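Local coordinates for 6-phosphogluconolactonase (Trypanosoma cruzi, PDB 6VYE), which catalyses the hydrolysis of 6-phosphogluconolactone to 6-phosphogluconate, the second step of the oxidative pentose phosphate pathway, at residues A[47-52]-A[159-164]; A[81-86]-A[204-209]; A[163-168]-A[219-224]. One frame throughout, in Å; residues are numbered along the deposited sequence.

Interaction 1 (A[47-52]-A[159-164]); sequences SIALSG and PVFDIV
S47 and D162 are brought together by two first torsions: S47 turns its OG between its backbone N and carbonyl carbon (chi1 51°), while D162 swings its carboxylate to the side of its own N (chi1 -69°). Each residue then grips the other's amide. S47 N gives its hydrogen to D162 OD2 at 2.8 Å, on the lone pair that faces away from OD1, and D162 N donates to S47 OG at 3.0 Å in a nearly straight bond of 165°. A short hydroxyl and a carboxylate can each reach the other residue's amide N-H just before the parallel pairing starts at I163. The strands then run parallel: I163 N bonds to S47 O (2.9 Å), and I163 O takes A49 N (3.0 Å).

The side chains part to two faces. On one, I48 and I163 cross at a slant, I48 CG1 lying 3.9 Å from I163 CB, branched residues that fill the layer beside the strands. On the other, small A49 leaves room for an aromatic, its CB sitting over a face of the F161 ring, 4.1 Å from CE1. S47 CB comes obliquely to the same ring. F161 also meets F80 edge-to-face and packs on helix 128-146.

This is the parallel pairing of strands 46-50 and 163-167 in the middle of the sheet. Its polar entrance is tied down by a salt bridge from D162 OD1 to R218, so both carboxylate oxygens have partners; an arginine on one and an amide N-H on the other would be expected to favour the ionised aspartate.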
# COMPACT_ATOMS: atom_id res chain seq x y z
N SER A 47 3.90 -12.01 -2.95
CA SER A 47 3.81 -11.05 -1.82
C SER A 47 2.92 -9.87 -2.22
O SER A 47 3.18 -9.21 -3.23
CB SER A 47 5.19 -10.65 -1.37
OG SER A 47 5.97 -10.22 -2.46
N ILE A 48 1.87 -9.61 -1.44
CA ILE A 48 1.05 -8.38 -1.60
C ILE A 48 1.11 -7.55 -0.31
O ILE A 48 0.96 -8.11 0.76
CB ILE A 48 -0.38 -8.73 -2.01
CG1 ILE A 48 -1.15 -7.46 -2.34
CG2 ILE A 48 -1.07 -9.58 -0.95
CD1 ILE A 48 -2.37 -7.68 -3.17
N ALA A 49 1.26 -6.23 -0.41
CA ALA A 49 1.14 -5.33 0.75
C ALA A 49 -0.20 -4.61 0.60
O ALA A 49 -0.39 -3.93 -0.46
CB ALA A 49 2.30 -4.38 0.81
N LEU A 50 -1.10 -4.84 1.57
CA LEU A 50 -2.49 -4.35 1.55
C LEU A 50 -2.52 -2.91 2.07
O LEU A 50 -1.73 -2.59 2.94
CB LEU A 50 -3.38 -5.24 2.42
CG LEU A 50 -3.44 -6.72 2.07
CD1 LEU A 50 -4.38 -7.46 3.01
CD2 LEU A 50 -3.91 -6.90 0.65
N SER A 51 -3.41 -2.07 1.54
CA SER A 51 -3.77 -0.77 2.16
C SER A 51 -5.07 -0.92 2.97
O SER A 51 -5.85 -1.90 2.72
CB SER A 51 -3.91 0.28 1.10
OG SER A 51 -4.88 -0.17 0.16
N GLY A 52 -5.31 0.01 3.90
CA GLY A 52 -6.60 0.16 4.62
C GLY A 52 -7.55 1.10 3.88
O GLY A 52 -7.22 1.55 2.78
N PRO A 159 13.51 -6.00 0.53
CA PRO A 159 12.60 -7.01 0.02
C PRO A 159 11.92 -6.44 -1.23
O PRO A 159 11.72 -5.25 -1.33
CB PRO A 159 11.64 -7.27 1.18
CG PRO A 159 11.63 -5.95 1.92
CD PRO A 159 13.03 -5.37 1.76
N VAL A 160 11.64 -7.31 -2.18
CA VAL A 160 11.00 -6.96 -3.47
C VAL A 160 9.60 -7.56 -3.41
O VAL A 160 9.48 -8.77 -3.46
CB VAL A 160 11.84 -7.43 -4.67
CG1 VAL A 160 11.12 -7.24 -5.99
CG2 VAL A 160 13.17 -6.71 -4.71
N PHE A 161 8.61 -6.72 -3.16
CA PHE A 161 7.17 -7.10 -3.16
C PHE A 161 6.72 -7.35 -4.60
O PHE A 161 7.18 -6.66 -5.53
CB PHE A 161 6.34 -6.05 -2.44
CG PHE A 161 6.32 -6.20 -0.94
CD1 PHE A 161 5.41 -7.03 -0.33
CD2 PHE A 161 7.21 -5.50 -0.14
CE1 PHE A 161 5.34 -7.10 1.04
CE2 PHE A 161 7.17 -5.60 1.23
CZ PHE A 161 6.28 -6.45 1.82
N ASP A 162 5.92 -8.39 -4.80
CA ASP A 162 5.26 -8.63 -6.09
C ASP A 162 4.19 -7.54 -6.32
O ASP A 162 4.17 -6.97 -7.42
CB ASP A 162 4.63 -10.03 -6.10
CG ASP A 162 5.66 -11.13 -6.11
OD1 ASP A 162 6.53 -11.12 -7.05
OD2 ASP A 162 5.66 -11.92 -5.14
N ILE A 163 3.33 -7.27 -5.33
CA ILE A 163 2.24 -6.28 -5.49
C ILE A 163 2.29 -5.31 -4.31
O ILE A 163 2.37 -5.77 -3.15
CB ILE A 163 0.87 -6.95 -5.66
CG1 ILE A 163 0.90 -8.06 -6.71
CG2 ILE A 163 -0.18 -5.90 -5.94
CD1 ILE A 163 -0.40 -8.76 -6.95
N VAL A 164 2.21 -4.01 -4.59
CA VAL A 164 1.91 -3.04 -3.52
C VAL A 164 0.62 -2.30 -3.88
O VAL A 164 0.57 -1.67 -4.95
CB VAL A 164 3.08 -2.08 -3.28
CG1 VAL A 164 2.66 -0.98 -2.32
CG2 VAL A 164 4.30 -2.84 -2.76
O HOH W 1 7.88 -11.61 -2.96

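Interaction 2 (A[81-86]-A[204-209]); sequences FGDERL and VWRVTL. With PO4 (phosphate ion), chain D.
F81 meets L209 with its carbonyl oxygen, while its ring turns away to N95, A99 and L104 of helix 95-104. At G82 the antiparallel pairing starts: L209 N donates to G82 O at 2.8 Å, almost straight at 172°, and L209 CG and CD1 lie against G82 CA. D83 stands opposite T208 in a non-hydrogen-bonded pair. Its OD2 bonds to S176 OG, a hydroxyl that R206 NH1 also reaches; directly between aspartate and arginine there is only an attraction of charges, D83 OD2 being 4.4 Å from R206 NH1 and well out of the guanidinium plane. E84 and V207 form the hydrogen-bonded pair, E84 N to V207 O and V207 N to E84 O, both 3.0 Å. The glutamate's end leaves V207 to take the amides of N95 and Y96.

R85 lies side by side with R206, and V204 CG2 packs on R85 CG at 3.6 Å. A bend at chi2 (78°) carries the R85 guanidinium to the phosphate, where R85 NH2 donates to O4 at 3.0 Å. R206 reaches the same O4 with NH2 at 2.6 Å and binds O1 with NH1 at 2.9 Å. The two guanidinium planes are 45° apart. H173 NE2 also binds this ion, which probably came from the crystallisation liquor; such a cluster is consistent with a site for the substrate's phosphoryl group. Backbone carbonyls steady both arginines, E93 O at R85 NH1 and P202 O at R206 NH2. Last, L86 N bonds to W205 O, and L86 CD1 touches V207 CG2 at 4.1 Å.

The pair lies between strand 46-50, bonded to G82, and edge strand 191-194, bonded to R206 and T208, with L86 and V207 packed on helix 128-146.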
# COMPACT_ATOMS: atom_id res chain seq x y z
N PHE A 81 1.08 -5.89 5.12
CA PHE A 81 0.43 -4.57 5.25
C PHE A 81 1.42 -3.49 4.86
O PHE A 81 2.57 -3.56 5.33
CB PHE A 81 -0.14 -4.41 6.66
CG PHE A 81 -1.28 -5.36 6.89
CD1 PHE A 81 -2.59 -4.96 6.63
CD2 PHE A 81 -1.03 -6.67 7.23
CE1 PHE A 81 -3.63 -5.85 6.80
CE2 PHE A 81 -2.08 -7.58 7.36
CZ PHE A 81 -3.38 -7.15 7.16
N GLY A 82 0.98 -2.59 3.99
CA GLY A 82 1.77 -1.41 3.59
C GLY A 82 1.90 -0.46 4.76
O GLY A 82 2.85 0.27 4.81
N ASP A 83 0.88 -0.44 5.62
CA ASP A 83 0.91 0.29 6.90
C ASP A 83 -0.09 -0.34 7.87
O ASP A 83 -0.98 -1.15 7.46
CB ASP A 83 0.65 1.80 6.72
CG ASP A 83 -0.76 2.16 6.31
OD1 ASP A 83 -1.43 1.32 5.65
OD2 ASP A 83 -1.18 3.30 6.65
N GLU A 84 0.09 0.04 9.13
CA GLU A 84 -0.77 -0.39 10.25
C GLU A 84 -0.75 0.70 11.31
O GLU A 84 0.34 1.22 11.59
CB GLU A 84 -0.27 -1.71 10.84
CG GLU A 84 -1.22 -2.26 11.89
CD GLU A 84 -2.66 -2.44 11.39
OE1 GLU A 84 -3.40 -1.40 11.29
OE2 GLU A 84 -3.02 -3.59 11.09
N ARG A 85 -1.91 0.97 11.89
CA ARG A 85 -2.09 1.85 13.07
C ARG A 85 -1.68 1.05 14.30
O ARG A 85 -2.06 -0.13 14.39
CB ARG A 85 -3.54 2.30 13.17
CG ARG A 85 -3.91 3.31 12.09
CD ARG A 85 -4.14 2.65 10.73
NE ARG A 85 -4.83 3.57 9.84
CZ ARG A 85 -6.12 3.87 9.89
NH1 ARG A 85 -6.92 3.31 10.79
NH2 ARG A 85 -6.61 4.75 9.04
N LEU A 86 -0.89 1.65 15.19
CA LEU A 86 -0.50 1.03 16.48
C LEU A 86 -1.67 1.22 17.45
O LEU A 86 -1.63 2.11 18.32
CB LEU A 86 0.82 1.62 16.95
CG LEU A 86 1.99 1.07 16.13
CD1 LEU A 86 3.23 1.97 16.19
CD2 LEU A 86 2.32 -0.34 16.59
N VAL A 204 -2.85 8.37 15.62
CA VAL A 204 -2.06 7.24 16.18
C VAL A 204 -0.80 7.09 15.33
O VAL A 204 -0.82 7.43 14.11
CB VAL A 204 -2.89 5.94 16.22
CG1 VAL A 204 -4.05 6.06 17.21
CG2 VAL A 204 -3.41 5.55 14.84
N TRP A 205 0.27 6.61 15.96
CA TRP A 205 1.52 6.23 15.30
C TRP A 205 1.22 5.12 14.29
O TRP A 205 0.28 4.29 14.55
CB TRP A 205 2.53 5.81 16.36
CG TRP A 205 3.28 6.98 16.92
CD1 TRP A 205 3.10 7.59 18.13
CD2 TRP A 205 4.33 7.70 16.26
NE1 TRP A 205 3.97 8.64 18.26
CE2 TRP A 205 4.74 8.73 17.13
CE3 TRP A 205 4.95 7.59 15.01
CZ2 TRP A 205 5.74 9.64 16.80
CZ3 TRP A 205 5.94 8.49 14.68
CH2 TRP A 205 6.33 9.50 15.56
N ARG A 206 1.95 5.08 13.18
CA ARG A 206 1.79 4.01 12.18
C ARG A 206 3.16 3.46 11.83
O ARG A 206 4.17 4.20 11.96
CB ARG A 206 1.10 4.50 10.92
CG ARG A 206 -0.34 4.95 11.16
CD ARG A 206 -0.41 6.43 11.15
NE ARG A 206 -1.77 6.91 11.22
CZ ARG A 206 -2.56 7.16 10.20
NH1 ARG A 206 -2.17 6.87 8.97
NH2 ARG A 206 -3.78 7.63 10.41
N VAL A 207 3.17 2.16 11.54
CA VAL A 207 4.32 1.49 10.89
C VAL A 207 3.96 1.51 9.41
O VAL A 207 2.78 1.35 9.12
CB VAL A 207 4.50 0.06 11.45
CG1 VAL A 207 5.59 -0.69 10.71
CG2 VAL A 207 4.78 0.11 12.94
N THR A 208 4.93 1.77 8.53
CA THR A 208 4.68 1.97 7.09
C THR A 208 5.88 1.44 6.32
O THR A 208 7.03 1.56 6.81
CB THR A 208 4.36 3.44 6.75
OG1 THR A 208 4.04 3.55 5.37
CG2 THR A 208 5.49 4.41 7.05
N LEU A 209 5.60 0.91 5.14
CA LEU A 209 6.61 0.69 4.10
C LEU A 209 7.10 2.06 3.64
O LEU A 209 6.33 3.08 3.74
CB LEU A 209 6.04 -0.12 2.93
CG LEU A 209 5.52 -1.52 3.26
CD1 LEU A 209 5.06 -2.19 1.97
CD2 LEU A 209 6.56 -2.39 3.98
P PO4 D . -4.87 7.44 6.74
O1 PO4 D . -3.44 6.97 6.37
O2 PO4 D . -5.87 6.70 5.91
O3 PO4 D . -5.07 8.91 6.45
O4 PO4 D . -5.08 7.19 8.23

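Interaction 3 (A[163-168]-A[219-224]); sequences IVLLGL and HVILLA
V164 and H219 start a regular parallel pairing in which V164 and L166 spend both backbone polar atoms, and L168 its N, on H219, I221 and L223. V164 N donates to H219 O at 2.7 Å, and V164 O receives I221 N. L166 repeats the pattern, its N bonding to I221 O and its O taking L223 N, each at 2.8 Å. A longer bond, L168 N to L223 O at 3.1 Å, ends the series. Thus I221 and L223 each have both backbone atoms engaged by the partner strand. The alternate residues look outward: L165 bonds to A49, V220 to D256 and T258, and G167 O to the hydroxyl of T174. The imidazole of H219, at the start of its strand, is fixed by D256 through ND1.

The side-chain contacts across the pair are aliphatic. With CG anti to the backbone N (chi1 179°), L222 sends its CD1 back to L166 CB, 3.7 Å away, while L166 CD1 crosses to V220 CG1. On the face packed against helix 24-38, L165 CD2 lies alongside I221 CB at 3.9 Å. A224 meets L168 CB with its own CB at 3.8 Å.

Strands 163-167 and 219-224 therefore form the buried centre of a Rossmann-like sheet: most of the main-chain polar atoms named here are paired with neighbouring strands, G167 O with the T174 hydroxyl, which lets branched hydrocarbon side chains fill both faces.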
# COMPACT_ATOMS: atom_id res chain seq x y z
N ILE A 163 3.33 -7.27 -5.33
CA ILE A 163 2.24 -6.28 -5.49
C ILE A 163 2.29 -5.31 -4.31
O ILE A 163 2.37 -5.77 -3.15
CB ILE A 163 0.87 -6.95 -5.66
CG1 ILE A 163 0.90 -8.06 -6.71
CG2 ILE A 163 -0.18 -5.90 -5.94
CD1 ILE A 163 -0.40 -8.76 -6.95
N VAL A 164 2.21 -4.01 -4.59
CA VAL A 164 1.91 -3.04 -3.52
C VAL A 164 0.62 -2.30 -3.88
O VAL A 164 0.57 -1.67 -4.95
CB VAL A 164 3.08 -2.08 -3.28
CG1 VAL A 164 2.66 -0.98 -2.32
CG2 VAL A 164 4.30 -2.84 -2.76
N LEU A 165 -0.38 -2.41 -3.02
CA LEU A 165 -1.66 -1.68 -3.15
C LEU A 165 -1.63 -0.38 -2.35
O LEU A 165 -1.40 -0.44 -1.15
CB LEU A 165 -2.75 -2.57 -2.58
CG LEU A 165 -3.46 -3.46 -3.57
CD1 LEU A 165 -4.31 -4.43 -2.75
CD2 LEU A 165 -4.33 -2.60 -4.50
N LEU A 166 -1.95 0.74 -2.97
CA LEU A 166 -1.89 2.04 -2.28
C LEU A 166 -3.20 2.81 -2.45
O LEU A 166 -3.90 2.61 -3.47
CB LEU A 166 -0.71 2.81 -2.87
CG LEU A 166 0.67 2.19 -2.66
CD1 LEU A 166 1.70 3.03 -3.36
CD2 LEU A 166 1.02 2.04 -1.19
N GLY A 167 -3.53 3.66 -1.50
CA GLY A 167 -4.64 4.63 -1.66
C GLY A 167 -4.08 6.04 -1.59
O GLY A 167 -3.06 6.19 -0.93
N LEU A 168 -4.65 7.00 -2.32
CA LEU A 168 -4.23 8.42 -2.26
C LEU A 168 -5.12 9.16 -1.26
O LEU A 168 -6.37 9.18 -1.47
CB LEU A 168 -4.36 9.03 -3.64
CG LEU A 168 -3.65 10.37 -3.80
CD1 LEU A 168 -2.14 10.18 -3.70
CD2 LEU A 168 -4.03 11.06 -5.11
N HIS A 219 4.95 -4.75 -8.99
CA HIS A 219 3.67 -4.11 -9.37
C HIS A 219 3.15 -3.17 -8.28
O HIS A 219 3.06 -3.59 -7.08
CB HIS A 219 2.61 -5.14 -9.70
CG HIS A 219 3.07 -6.12 -10.69
ND1 HIS A 219 2.85 -5.95 -12.05
CD2 HIS A 219 3.76 -7.28 -10.54
CE1 HIS A 219 3.36 -6.97 -12.70
NE2 HIS A 219 3.90 -7.82 -11.79
N VAL A 220 2.77 -1.96 -8.70
CA VAL A 220 2.19 -0.95 -7.79
C VAL A 220 0.83 -0.56 -8.36
O VAL A 220 0.74 -0.25 -9.57
CB VAL A 220 3.13 0.27 -7.64
CG1 VAL A 220 2.47 1.37 -6.82
CG2 VAL A 220 4.50 -0.10 -7.08
N ILE A 221 -0.20 -0.60 -7.53
CA ILE A 221 -1.61 -0.29 -7.91
C ILE A 221 -2.07 0.80 -6.96
O ILE A 221 -2.14 0.52 -5.72
CB ILE A 221 -2.53 -1.53 -7.84
CG1 ILE A 221 -1.99 -2.68 -8.70
CG2 ILE A 221 -3.97 -1.16 -8.20
CD1 ILE A 221 -2.68 -4.01 -8.45
N LEU A 222 -2.32 2.00 -7.50
CA LEU A 222 -2.83 3.14 -6.70
C LEU A 222 -4.32 3.28 -6.99
O LEU A 222 -4.70 3.36 -8.19
CB LEU A 222 -2.07 4.43 -7.02
CG LEU A 222 -2.54 5.66 -6.25
CD1 LEU A 222 -2.06 5.64 -4.81
CD2 LEU A 222 -2.03 6.91 -6.92
N LEU A 223 -5.12 3.35 -5.93
CA LEU A 223 -6.57 3.62 -5.98
C LEU A 223 -6.78 5.08 -5.56
O LEU A 223 -6.28 5.48 -4.50
CB LEU A 223 -7.26 2.65 -5.02
CG LEU A 223 -7.10 1.18 -5.39
CD1 LEU A 223 -8.10 0.31 -4.66
CD2 LEU A 223 -7.28 1.01 -6.88
N ALA A 224 -7.41 5.89 -6.41
CA ALA A 224 -7.69 7.31 -6.06
C ALA A 224 -9.05 7.75 -6.61
O ALA A 224 -9.33 7.53 -7.81
CB ALA A 224 -6.56 8.17 -6.57

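How the interactions relate
All three contacts belong to one mixed sheet, in the order 219-224, 163-167, 46-50, 77-85, 206-209. Interactions 1 and 3 share I163 and V164, with centres about 9 Å apart, and A49 O meets L165 N at 3.0 Å, continuing the bonding from one to the other. Interaction 1 also meets interaction 2, centred about 14 Å away: L50 O lies 2.9 Å from G82 N, and A49 CB packs 3.7 Å from L209 CD1. Interactions 2 and 3 do not touch, their nearest atoms being about 5 Å apart. The phosphate at interaction 2, on the antiparallel side, probably marks where the substrate's phosphoryl group binds; interactions 1 and 3 build the parallel part of the same sheet.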